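Local coordinates for protein hydrogenase maturation factor (Thermoanaerobacter tengcongensis, PDB 3VTH) that probably transfers the carbamoyl group of carbamoyl phosphate, with ATP, to the C-terminal cysteine of HypE during [NiFe]-hydrogenase maturation, at residues 111-117 and 134-140; 127-133 and 185-191; 558-562 and 649-653; 562-568 and 653-658. All blocks are in the same frame, centred on the assembly; numbering follows the deposited sequence.

Contact 1 of 4, residues 111-117 and 134-140. With ZN (zinc ion), chain C.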
# COMPACT_ATOMS: atom_id res chain seq x y z
N MET A 111 -9.26 5.55 9.99
CA MET A 111 -8.99 4.62 11.08
C MET A 111 -10.20 3.75 11.44
O MET A 111 -11.33 4.23 11.46
CB MET A 111 -8.49 5.39 12.32
CG MET A 111 -7.07 5.96 12.16
SD MET A 111 -5.79 4.68 12.04
CE MET A 111 -4.44 5.57 11.24
N GLY A 112 -9.93 2.47 11.74
CA GLY A 112 -10.92 1.52 12.25
C GLY A 112 -11.52 1.93 13.59
O GLY A 112 -10.92 2.70 14.34
N VAL A 113 -12.72 1.43 13.87
CA VAL A 113 -13.48 1.73 15.09
C VAL A 113 -12.64 1.41 16.33
O VAL A 113 -12.05 0.33 16.43
CB VAL A 113 -14.78 0.90 15.14
CG1 VAL A 113 -15.66 1.32 16.33
CG2 VAL A 113 -15.57 1.03 13.83
N CYS A 114 -12.56 2.37 17.26
CA CYS A 114 -11.85 2.16 18.53
C CYS A 114 -12.67 1.31 19.49
O CYS A 114 -13.87 1.12 19.30
CB CYS A 114 -11.47 3.52 19.18
SG CYS A 114 -12.86 4.42 19.91
N GLU A 115 -12.02 0.81 20.54
CA GLU A 115 -12.74 -0.03 21.50
C GLU A 115 -13.86 0.70 22.27
O GLU A 115 -14.85 0.09 22.62
CB GLU A 115 -11.77 -0.74 22.45
CG GLU A 115 -11.20 0.13 23.57
CD GLU A 115 -10.37 -0.67 24.58
OE1 GLU A 115 -10.93 -1.53 25.29
OE2 GLU A 115 -9.15 -0.42 24.66
N ASP A 116 -13.70 2.00 22.51
CA ASP A 116 -14.75 2.78 23.21
C ASP A 116 -16.00 2.94 22.36
O ASP A 116 -17.11 2.79 22.86
CB ASP A 116 -14.24 4.16 23.64
CG ASP A 116 -13.14 4.09 24.69
OD1 ASP A 116 -13.33 3.40 25.70
OD2 ASP A 116 -12.08 4.71 24.49
N CYS A 117 -15.83 3.26 21.08
CA CYS A 117 -16.98 3.38 20.18
C CYS A 117 -17.67 2.03 19.99
O CYS A 117 -18.89 1.96 19.93
CB CYS A 117 -16.58 3.95 18.81
SG CYS A 117 -16.24 5.74 18.88
N ILE A 134 -21.01 5.72 14.13
CA ILE A 134 -20.33 6.04 15.39
C ILE A 134 -18.82 6.22 15.18
O ILE A 134 -18.18 5.41 14.50
CB ILE A 134 -20.65 5.00 16.49
CG1 ILE A 134 -20.17 5.50 17.86
CG2 ILE A 134 -20.10 3.59 16.12
CD1 ILE A 134 -20.75 4.68 19.04
N ASN A 135 -18.28 7.32 15.70
CA ASN A 135 -16.83 7.56 15.71
C ASN A 135 -16.51 8.54 16.85
O ASN A 135 -17.41 8.94 17.58
CB ASN A 135 -16.34 8.12 14.36
CG ASN A 135 -17.10 9.39 13.94
OD1 ASN A 135 -17.62 10.15 14.77
ND2 ASN A 135 -17.16 9.62 12.64
N CYS A 136 -15.24 8.91 17.00
CA CYS A 136 -14.83 9.84 18.04
C CYS A 136 -13.47 10.39 17.62
O CYS A 136 -13.04 10.17 16.49
CB CYS A 136 -14.74 9.12 19.40
SG CYS A 136 -13.40 7.90 19.53
N THR A 137 -12.80 11.14 18.50
CA THR A 137 -11.49 11.70 18.16
C THR A 137 -10.43 10.63 17.88
O THR A 137 -9.42 10.93 17.23
CB THR A 137 -10.95 12.67 19.25
OG1 THR A 137 -10.76 11.97 20.49
CG2 THR A 137 -11.90 13.80 19.49
N ASN A 138 -10.67 9.40 18.33
CA ASN A 138 -9.68 8.31 18.22
C ASN A 138 -9.91 7.28 17.10
O ASN A 138 -9.16 6.29 17.02
CB ASN A 138 -9.57 7.55 19.56
CG ASN A 138 -9.04 8.41 20.70
OD1 ASN A 138 -8.11 9.21 20.53
ND2 ASN A 138 -9.62 8.24 21.89
N CYS A 139 -10.92 7.50 16.25
CA CYS A 139 -11.29 6.54 15.19
C CYS A 139 -12.18 7.15 14.11
O CYS A 139 -12.67 8.28 14.27
CB CYS A 139 -11.99 5.31 15.80
SG CYS A 139 -13.76 5.52 16.26
N GLY A 140 -12.38 6.42 13.02
CA GLY A 140 -13.28 6.85 11.95
C GLY A 140 -12.56 7.41 10.73
O GLY A 140 -11.33 7.45 10.68
ZN ZN C . -13.98 5.88 18.53
O HOH W 1 -11.37 6.01 22.15
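The first Cys4 zinc site of the HypF finger is closed here: C114 and C117, from a CxxC pair at the start of helix 115-121, face C136 and C139 from a second CxxC pair. All four SG atoms bind the zinc ion at 2.3 Å, and the SG of C117 also lies 3.6 Å from the SG of C139. The thiolates accept N-H groups as well, which would probably spread their negative charge. C114 N points almost straight at C139 SG (3.5 Å, 168°), while C117 N bonds to C114 SG at 3.4 Å, an N-cap of the helix. Within the second pair, N138 N donates to C136 SG on the type I turn C136-C139. For C139, chi1 of 78° sets SG between its backbone N and carbonyl carbon, turned to the metal, and CB lies 3.2 Å from G112 O. Beside the site the backbones of M111 and G140 form a single antiparallel hydrogen-bonded bridge, M111 N to G140 O at 2.9 Å and back from G140 N to M111 O. I134 covers C117, its CD1 3.4 Å from C117 O. One water joins D116 OD2 to N138 ND2 across the two segments. R142 holds the carbonyls of C136 and C139. Two short CxxC loops gripping one metal, with backbone N-H groups turned to the sulfurs, are characteristic of a Cys4 zinc finger.

Contact 2 of 4, residues 127-133 and 185-191. With ZN (zinc ion), chain D.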
# COMPACT_ATOMS: atom_id res chain seq x y z
N ARG A 127 -27.36 5.89 23.67
CA ARG A 127 -28.14 6.49 22.58
C ARG A 127 -27.53 6.27 21.18
O ARG A 127 -28.22 6.47 20.17
CB ARG A 127 -28.44 7.96 22.84
CG ARG A 127 -27.31 8.92 22.63
CD ARG A 127 -27.78 10.34 22.95
NE ARG A 127 -26.76 11.30 22.55
CZ ARG A 127 -26.78 12.00 21.42
NH1 ARG A 127 -27.79 11.90 20.56
NH2 ARG A 127 -25.77 12.82 21.15
N ARG A 128 -26.27 5.85 21.13
CA ARG A 128 -25.65 5.47 19.85
C ARG A 128 -25.63 3.96 19.60
O ARG A 128 -24.90 3.50 18.73
CB ARG A 128 -24.24 6.06 19.72
CG ARG A 128 -24.23 7.57 19.61
CD ARG A 128 -22.80 8.10 19.47
NE ARG A 128 -22.75 9.55 19.25
CZ ARG A 128 -22.77 10.48 20.21
NH1 ARG A 128 -22.84 10.13 21.48
NH2 ARG A 128 -22.71 11.76 19.88
N TYR A 129 -26.41 3.21 20.37
CA TYR A 129 -26.62 1.77 20.13
C TYR A 129 -26.96 1.53 18.67
O TYR A 129 -27.92 2.09 18.15
CB TYR A 129 -27.74 1.24 21.02
CG TYR A 129 -28.06 -0.24 20.88
CD1 TYR A 129 -27.07 -1.22 21.03
CD2 TYR A 129 -29.37 -0.66 20.64
CE1 TYR A 129 -27.38 -2.58 20.92
CE2 TYR A 129 -29.69 -2.02 20.54
CZ TYR A 129 -28.68 -2.97 20.66
OH TYR A 129 -28.99 -4.31 20.57
N ARG A 130 -26.12 0.73 18.00
CA ARG A 130 -26.33 0.34 16.60
C ARG A 130 -26.28 1.53 15.62
O ARG A 130 -26.68 1.41 14.47
CB ARG A 130 -27.63 -0.48 16.42
CG ARG A 130 -27.69 -1.76 17.27
CD ARG A 130 -29.03 -2.53 17.06
NE ARG A 130 -29.29 -2.74 15.64
CZ ARG A 130 -28.72 -3.69 14.90
NH1 ARG A 130 -27.87 -4.55 15.45
NH2 ARG A 130 -29.00 -3.78 13.60
N TYR A 131 -25.75 2.67 16.06
CA TYR A 131 -25.56 3.81 15.17
C TYR A 131 -24.43 3.52 14.15
O TYR A 131 -23.27 3.33 14.53
CB TYR A 131 -25.32 5.10 15.98
CG TYR A 131 -24.95 6.31 15.15
CD1 TYR A 131 -23.79 7.01 15.41
CD2 TYR A 131 -25.78 6.75 14.11
CE1 TYR A 131 -23.44 8.14 14.67
CE2 TYR A 131 -25.42 7.87 13.35
CZ TYR A 131 -24.26 8.55 13.64
OH TYR A 131 -23.90 9.65 12.90
N PRO A 132 -24.78 3.44 12.85
CA PRO A 132 -23.87 2.92 11.81
C PRO A 132 -22.69 3.83 11.49
O PRO A 132 -21.82 3.44 10.72
CB PRO A 132 -24.78 2.82 10.58
CG PRO A 132 -26.18 2.89 11.12
CD PRO A 132 -26.08 3.80 12.28
N PHE A 133 -22.66 5.04 12.08
CA PHE A 133 -21.56 5.98 11.80
C PHE A 133 -20.87 6.49 13.06
O PHE A 133 -20.21 7.55 13.07
CB PHE A 133 -22.05 7.14 10.91
CG PHE A 133 -22.61 6.66 9.59
CD1 PHE A 133 -21.76 6.35 8.54
CD2 PHE A 133 -23.97 6.45 9.43
CE1 PHE A 133 -22.27 5.87 7.32
CE2 PHE A 133 -24.49 5.97 8.23
CZ PHE A 133 -23.65 5.68 7.18
N ALA A 185 -21.63 13.09 15.90
CA ALA A 185 -22.97 13.02 15.32
C ALA A 185 -23.70 11.84 15.94
O ALA A 185 -23.09 11.06 16.68
CB ALA A 185 -22.89 12.86 13.79
N CYS A 186 -24.99 11.70 15.60
CA CYS A 186 -25.83 10.65 16.17
C CYS A 186 -26.94 10.28 15.19
O CYS A 186 -26.95 10.78 14.06
CB CYS A 186 -26.43 11.13 17.50
SG CYS A 186 -27.75 12.39 17.34
N PHE A 187 -27.87 9.43 15.61
CA PHE A 187 -29.02 9.06 14.78
C PHE A 187 -29.77 10.28 14.24
O PHE A 187 -30.22 10.29 13.09
CB PHE A 187 -30.01 8.16 15.55
CG PHE A 187 -29.67 6.69 15.50
CD1 PHE A 187 -29.74 5.98 14.30
CD2 PHE A 187 -29.27 6.01 16.65
CE1 PHE A 187 -29.43 4.62 14.25
CE2 PHE A 187 -28.95 4.65 16.60
CZ PHE A 187 -29.04 3.96 15.40
N ASP A 188 -29.91 11.30 15.09
CA ASP A 188 -30.74 12.47 14.80
C ASP A 188 -30.08 13.48 13.86
O ASP A 188 -30.77 14.20 13.13
CB ASP A 188 -31.11 13.18 16.11
CG ASP A 188 -31.92 12.29 17.06
OD1 ASP A 188 -31.78 12.44 18.29
OD2 ASP A 188 -32.68 11.42 16.58
N CYS A 189 -28.76 13.58 13.89
CA CYS A 189 -28.09 14.65 13.15
C CYS A 189 -27.05 14.12 12.16
O CYS A 189 -26.46 14.88 11.39
CB CYS A 189 -27.46 15.67 14.11
SG CYS A 189 -26.01 15.05 15.05
N GLY A 190 -26.83 12.81 12.20
CA GLY A 190 -25.74 12.21 11.44
C GLY A 190 -26.18 11.65 10.09
O GLY A 190 -27.35 11.72 9.74
N PRO A 191 -25.22 11.11 9.33
CA PRO A 191 -25.55 10.40 8.09
C PRO A 191 -26.46 9.20 8.37
O PRO A 191 -26.54 8.74 9.50
CB PRO A 191 -24.19 9.93 7.55
CG PRO A 191 -23.19 10.25 8.61
CD PRO A 191 -23.78 11.13 9.63
ZN ZN D . -26.66 14.42 17.18
O HOH W 2 -28.43 8.70 18.55
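The second zinc site of the HypF fingers is met here by the loop 127-133 of the first finger, which lies against C186 and its neighbours. R128 runs extended to the carbonyl of A185 and grips its single oxygen side-on: NE donates at 3.0 Å and NH2 at 3.3 Å to A185 O, which lies in the guanidinium plane. The same NH2 also forms a salt bridge with E170, so the guanidinium ties the loop both to the finger backbone and to helix 165-171. R127 reaches the metal ligand itself; its NH1 makes a weak bond to C186 SG (3.3 Å). C186 and C189 bind the zinc ion together with C164 and C167, completing a Cys4 finger of two CxxC pairs, and the R127 guanidinium would probably offset part of the negative charge on the sulfurs. Y131, at the end of a type II turn from R128, lies flat on the C186 backbone, with C186 CA 3.9 Å from its ring centroid. With CG opposite the backbone N (chi1 173°), the Y131 ring reaches over the C186 backbone, and its edge meets the face of F187 in a T-shaped stack, centroids 5.3 Å apart and planes at 62°. F187 in turn has Y131 CB over this face, and Y129 O lies at its edge, 3.2 Å from CE2. A water bridges R127 O and F187 N. Farther along, P191 CB sits over the centre of the F133 ring, 4.0 Å from its centroid.

Contact 3 of 4, residues 558-562 and 649-653; sequences FIFDN and PELIL
Segment 558-562, at the C-terminal end of helix 551-559, passes segment 649-653, at the start of helix 649-662, with the CA atoms of F558 and E650 6.1 Å apart. F558 crosses both P649 and L653 at about a right angle: its CE1 lies 3.8 Å from P649 CG and its CB 3.5 Å from L653 CD1. That same leucine methyl touches I559 CG2 at 4.2 Å. E650 runs along the F558 carbonyl, its CG 3.4 Å from F558 O. With CG anti to the backbone N (chi1 -170°) and a bend at chi2 of -86°, the carboxylate turns toward N562, whose CB is 3.7 Å from E650 OE2. OE2 is held by Y566 through a hydrogen bond and by R654 through a salt bridge, two partners that would probably favour the charged form of this buried acid. Cutting E650 back to an alanine removes the carboxylate and is likely to leave the Y566 hydroxyl and the R654 guanidinium without their shared mate. V604 and L607 of helix 597-607 cover L653 from beyond the two segments. The contact packs the C-terminal part of helix 551-559 on the N-terminal part of helix 649-662, in the second subdomain of the Kae1-like carbamoyltransferase domain, an apolar seam bordered by one buried acid.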
# COMPACT_ATOMS: atom_id res chain seq x y z
N PHE A 558 13.18 -18.30 -23.83
CA PHE A 558 14.29 -18.68 -22.94
C PHE A 558 15.09 -19.88 -23.48
O PHE A 558 16.29 -20.01 -23.19
CB PHE A 558 13.80 -18.96 -21.51
CG PHE A 558 13.75 -17.73 -20.63
CD1 PHE A 558 14.53 -17.66 -19.47
CD2 PHE A 558 12.98 -16.63 -20.98
CE1 PHE A 558 14.51 -16.51 -18.65
CE2 PHE A 558 12.94 -15.49 -20.17
CZ PHE A 558 13.72 -15.43 -19.00
N ILE A 559 14.42 -20.73 -24.27
CA ILE A 559 15.05 -21.95 -24.79
C ILE A 559 15.33 -21.91 -26.30
O ILE A 559 15.69 -22.93 -26.88
CB ILE A 559 14.21 -23.22 -24.46
CG1 ILE A 559 12.86 -23.23 -25.20
CG2 ILE A 559 14.07 -23.36 -22.95
CD1 ILE A 559 12.10 -24.58 -25.17
N PHE A 560 15.19 -20.73 -26.92
CA PHE A 560 15.20 -20.59 -28.39
C PHE A 560 16.38 -21.26 -29.10
O PHE A 560 16.22 -21.83 -30.19
CB PHE A 560 15.09 -19.12 -28.81
CG PHE A 560 16.40 -18.37 -28.80
CD1 PHE A 560 17.04 -18.04 -30.00
CD2 PHE A 560 17.01 -18.01 -27.60
CE1 PHE A 560 18.26 -17.35 -30.00
CE2 PHE A 560 18.24 -17.31 -27.59
CZ PHE A 560 18.86 -16.98 -28.79
N ASP A 561 17.56 -21.20 -28.50
CA ASP A 561 18.76 -21.72 -29.17
C ASP A 561 19.13 -23.14 -28.74
O ASP A 561 20.23 -23.60 -29.00
CB ASP A 561 19.95 -20.78 -28.93
CG ASP A 561 20.21 -20.53 -27.45
OD1 ASP A 561 19.51 -21.12 -26.61
OD2 ASP A 561 21.12 -19.74 -27.14
N ASN A 562 18.21 -23.81 -28.05
CA ASN A 562 18.44 -25.19 -27.61
C ASN A 562 17.12 -25.97 -27.60
O ASN A 562 16.86 -26.79 -26.73
CB ASN A 562 19.13 -25.18 -26.23
CG ASN A 562 19.59 -26.57 -25.79
OD1 ASN A 562 19.61 -26.88 -24.60
ND2 ASN A 562 19.96 -27.41 -26.75
N PRO A 649 20.20 -18.14 -17.66
CA PRO A 649 19.07 -18.87 -17.12
C PRO A 649 18.74 -20.16 -17.86
O PRO A 649 18.19 -21.07 -17.25
CB PRO A 649 17.92 -17.87 -17.22
CG PRO A 649 18.31 -16.94 -18.26
CD PRO A 649 19.79 -16.80 -18.14
N GLU A 650 19.08 -20.26 -19.15
CA GLU A 650 18.76 -21.47 -19.91
C GLU A 650 19.49 -22.72 -19.38
O GLU A 650 18.95 -23.82 -19.45
CB GLU A 650 18.99 -21.29 -21.41
CG GLU A 650 18.43 -22.45 -22.27
CD GLU A 650 19.40 -23.64 -22.44
OE1 GLU A 650 20.63 -23.41 -22.49
OE2 GLU A 650 18.93 -24.80 -22.55
N LEU A 651 20.72 -22.55 -18.88
CA LEU A 651 21.49 -23.66 -18.30
C LEU A 651 20.82 -24.26 -17.06
O LEU A 651 20.92 -25.47 -16.79
CB LEU A 651 22.91 -23.19 -17.97
CG LEU A 651 23.73 -22.71 -19.18
CD1 LEU A 651 25.11 -22.22 -18.76
CD2 LEU A 651 23.85 -23.84 -20.22
N ILE A 652 20.14 -23.40 -16.31
CA ILE A 652 19.35 -23.80 -15.15
C ILE A 652 18.06 -24.46 -15.63
O ILE A 652 17.65 -25.49 -15.09
CB ILE A 652 19.06 -22.56 -14.25
CG1 ILE A 652 20.37 -22.07 -13.62
CG2 ILE A 652 18.02 -22.88 -13.15
CD1 ILE A 652 20.31 -20.66 -13.12
N LEU A 653 17.43 -23.88 -16.67
CA LEU A 653 16.22 -24.48 -17.25
C LEU A 653 16.47 -25.90 -17.77
O LEU A 653 15.59 -26.74 -17.68
CB LEU A 653 15.62 -23.60 -18.36
CG LEU A 653 15.03 -22.23 -17.98
CD1 LEU A 653 14.55 -21.50 -19.24
CD2 LEU A 653 13.89 -22.37 -16.97

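Contact 4 of 4, residues 562-568 and 653-658; sequences NISFYKN and LRQIYE
Y566 turns its ring edge to the face of Y657 in a T-shaped stack, centroids 5.1 Å apart and planes at 60°, where the turn before helix 567-572 packs on helix 649-662 of the Kae1-like domain. The same Y657 ring carries Y566 CA, 3.9 Å from its centroid and offset toward the rim. One face of the Y566 ring is covered by F565 CD2, while L653 O lies in plane at its edge. The F565 ring has R654 CG over one face, 4.1 Å from the centroid, and E658 CG at its edge. The F565 ring lies beside helix 649-662, its CE2 3.8 Å from Y657 CD2, while the Y566 hydroxyl and the R654 guanidinium turn away to E650. Replacing Y657 by leucine would take away ring and hydroxyl, and would probably leave the Y566 edge without its aromatic partner and N568 N without its acceptor. Y657 CG lies anti to the backbone N (chi1 176°), which sends the phenol across to the start of helix 567-572. There N568 N donates to Y657 OH at 3.0 Å, with an N-H...O angle of 154°.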
# COMPACT_ATOMS: atom_id res chain seq x y z
N ASN A 562 18.21 -23.81 -28.05
CA ASN A 562 18.44 -25.19 -27.61
C ASN A 562 17.12 -25.97 -27.60
O ASN A 562 16.86 -26.79 -26.73
CB ASN A 562 19.13 -25.18 -26.23
CG ASN A 562 19.59 -26.57 -25.79
OD1 ASN A 562 19.61 -26.88 -24.60
ND2 ASN A 562 19.96 -27.41 -26.75
N ILE A 563 16.31 -25.69 -28.62
CA ILE A 563 14.95 -26.24 -28.78
C ILE A 563 14.84 -27.77 -28.68
O ILE A 563 13.96 -28.29 -27.97
CB ILE A 563 14.33 -25.72 -30.13
CG1 ILE A 563 13.86 -24.26 -29.98
CG2 ILE A 563 13.22 -26.67 -30.67
CD1 ILE A 563 12.66 -24.03 -29.06
N SER A 564 15.71 -28.49 -29.39
CA SER A 564 15.63 -29.96 -29.45
C SER A 564 15.75 -30.62 -28.07
O SER A 564 15.32 -31.76 -27.88
CB SER A 564 16.66 -30.53 -30.43
OG SER A 564 17.98 -30.19 -30.05
N PHE A 565 16.33 -29.90 -27.11
CA PHE A 565 16.52 -30.41 -25.75
C PHE A 565 15.19 -30.56 -25.00
O PHE A 565 15.06 -31.41 -24.13
CB PHE A 565 17.45 -29.47 -24.97
CG PHE A 565 17.91 -30.03 -23.65
CD1 PHE A 565 19.14 -30.67 -23.54
CD2 PHE A 565 17.11 -29.91 -22.51
CE1 PHE A 565 19.57 -31.20 -22.32
CE2 PHE A 565 17.52 -30.44 -21.28
CZ PHE A 565 18.76 -31.08 -21.19
N TYR A 566 14.21 -29.71 -25.33
CA TYR A 566 12.95 -29.63 -24.59
C TYR A 566 11.78 -30.25 -25.37
O TYR A 566 10.69 -29.67 -25.44
CB TYR A 566 12.67 -28.17 -24.21
CG TYR A 566 13.78 -27.49 -23.42
CD1 TYR A 566 13.75 -27.47 -22.02
CD2 TYR A 566 14.86 -26.89 -24.06
CE1 TYR A 566 14.76 -26.86 -21.28
CE2 TYR A 566 15.88 -26.28 -23.34
CZ TYR A 566 15.82 -26.26 -21.95
OH TYR A 566 16.81 -25.67 -21.22
N LYS A 567 12.01 -31.42 -25.94
CA LYS A 567 11.06 -32.08 -26.85
C LYS A 567 9.61 -32.12 -26.36
O LYS A 567 8.72 -31.68 -27.08
CB LYS A 567 11.56 -33.49 -27.21
CG LYS A 567 10.58 -34.35 -28.02
CD LYS A 567 11.19 -35.74 -28.30
CE LYS A 567 10.26 -36.65 -29.11
NZ LYS A 567 9.17 -37.24 -28.29
N ASN A 568 9.39 -32.67 -25.16
CA ASN A 568 8.05 -32.87 -24.61
C ASN A 568 7.28 -31.56 -24.47
O ASN A 568 6.09 -31.50 -24.79
CB ASN A 568 8.13 -33.57 -23.24
CG ASN A 568 6.79 -34.15 -22.80
OD1 ASN A 568 6.31 -35.12 -23.37
ND2 ASN A 568 6.21 -33.57 -21.76
N LEU A 653 17.43 -23.88 -16.67
CA LEU A 653 16.22 -24.48 -17.25
C LEU A 653 16.47 -25.90 -17.77
O LEU A 653 15.59 -26.74 -17.68
CB LEU A 653 15.62 -23.60 -18.36
CG LEU A 653 15.03 -22.23 -17.98
CD1 LEU A 653 14.55 -21.50 -19.24
CD2 LEU A 653 13.89 -22.37 -16.97
N ARG A 654 17.67 -26.17 -18.28
CA ARG A 654 18.04 -27.55 -18.69
C ARG A 654 17.91 -28.56 -17.57
O ARG A 654 17.37 -29.64 -17.79
CB ARG A 654 19.47 -27.61 -19.18
CG ARG A 654 19.62 -27.16 -20.58
CD ARG A 654 20.99 -27.46 -21.14
NE ARG A 654 21.34 -26.41 -22.08
CZ ARG A 654 22.51 -26.32 -22.71
NH1 ARG A 654 23.45 -27.22 -22.50
NH2 ARG A 654 22.72 -25.31 -23.55
N GLN A 655 18.41 -28.21 -16.39
CA GLN A 655 18.36 -29.11 -15.22
C GLN A 655 16.93 -29.25 -14.68
O GLN A 655 16.53 -30.32 -14.25
CB GLN A 655 19.30 -28.60 -14.11
CG GLN A 655 20.81 -28.57 -14.49
CD GLN A 655 21.57 -27.59 -13.62
OE1 GLN A 655 21.88 -26.47 -14.04
NE2 GLN A 655 21.83 -27.99 -12.38
N ILE A 656 16.17 -28.15 -14.71
CA ILE A 656 14.76 -28.16 -14.31
C ILE A 656 13.94 -29.11 -15.18
O ILE A 656 13.17 -29.93 -14.65
CB ILE A 656 14.16 -26.75 -14.36
CG1 ILE A 656 14.65 -25.94 -13.17
CG2 ILE A 656 12.62 -26.82 -14.36
CD1 ILE A 656 14.39 -24.44 -13.28
N TYR A 657 14.10 -28.98 -16.50
CA TYR A 657 13.42 -29.87 -17.45
C TYR A 657 13.86 -31.33 -17.29
O TYR A 657 13.05 -32.25 -17.44
CB TYR A 657 13.60 -29.38 -18.89
CG TYR A 657 13.01 -30.28 -19.96
CD1 TYR A 657 11.66 -30.20 -20.32
CD2 TYR A 657 13.81 -31.21 -20.62
CE1 TYR A 657 11.13 -31.04 -21.33
CE2 TYR A 657 13.30 -32.04 -21.61
CZ TYR A 657 11.95 -31.96 -21.96
OH TYR A 657 11.48 -32.83 -22.95
N GLU A 658 15.14 -31.54 -17.00
CA GLU A 658 15.65 -32.88 -16.73
C GLU A 658 14.96 -33.49 -15.51
O GLU A 658 14.56 -34.66 -15.54
CB GLU A 658 17.16 -32.87 -16.51
CG GLU A 658 17.99 -32.80 -17.77
CD GLU A 658 19.45 -33.12 -17.49
OE1 GLU A 658 20.10 -32.35 -16.75
OE2 GLU A 658 19.93 -34.16 -18.00

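In the fold
Contacts 1 and 2 are neighbours, their centres about 13 Å apart, and they interleave along the chain: the loop 127-133 lies between the two segments of contact 1 and packs on the second zinc finger. I134 CD1 touches R128 CB at 3.8 Å, linking the first zinc site to the loop that packs on the second finger. Contacts 3 and 4, with centres about 8 Å apart, share N562, L653 and helix 649-662, and are joined by a probable hydrogen bond of 2.6 Å between E650 OE2 and Y566 OH. The two pairs lie on opposite sides of the chain's centre, contacts 1 and 3 about 57 Å apart between centres. The side chain of F558 in contact 3 is about 10 Å from the bound AP2 nucleotide.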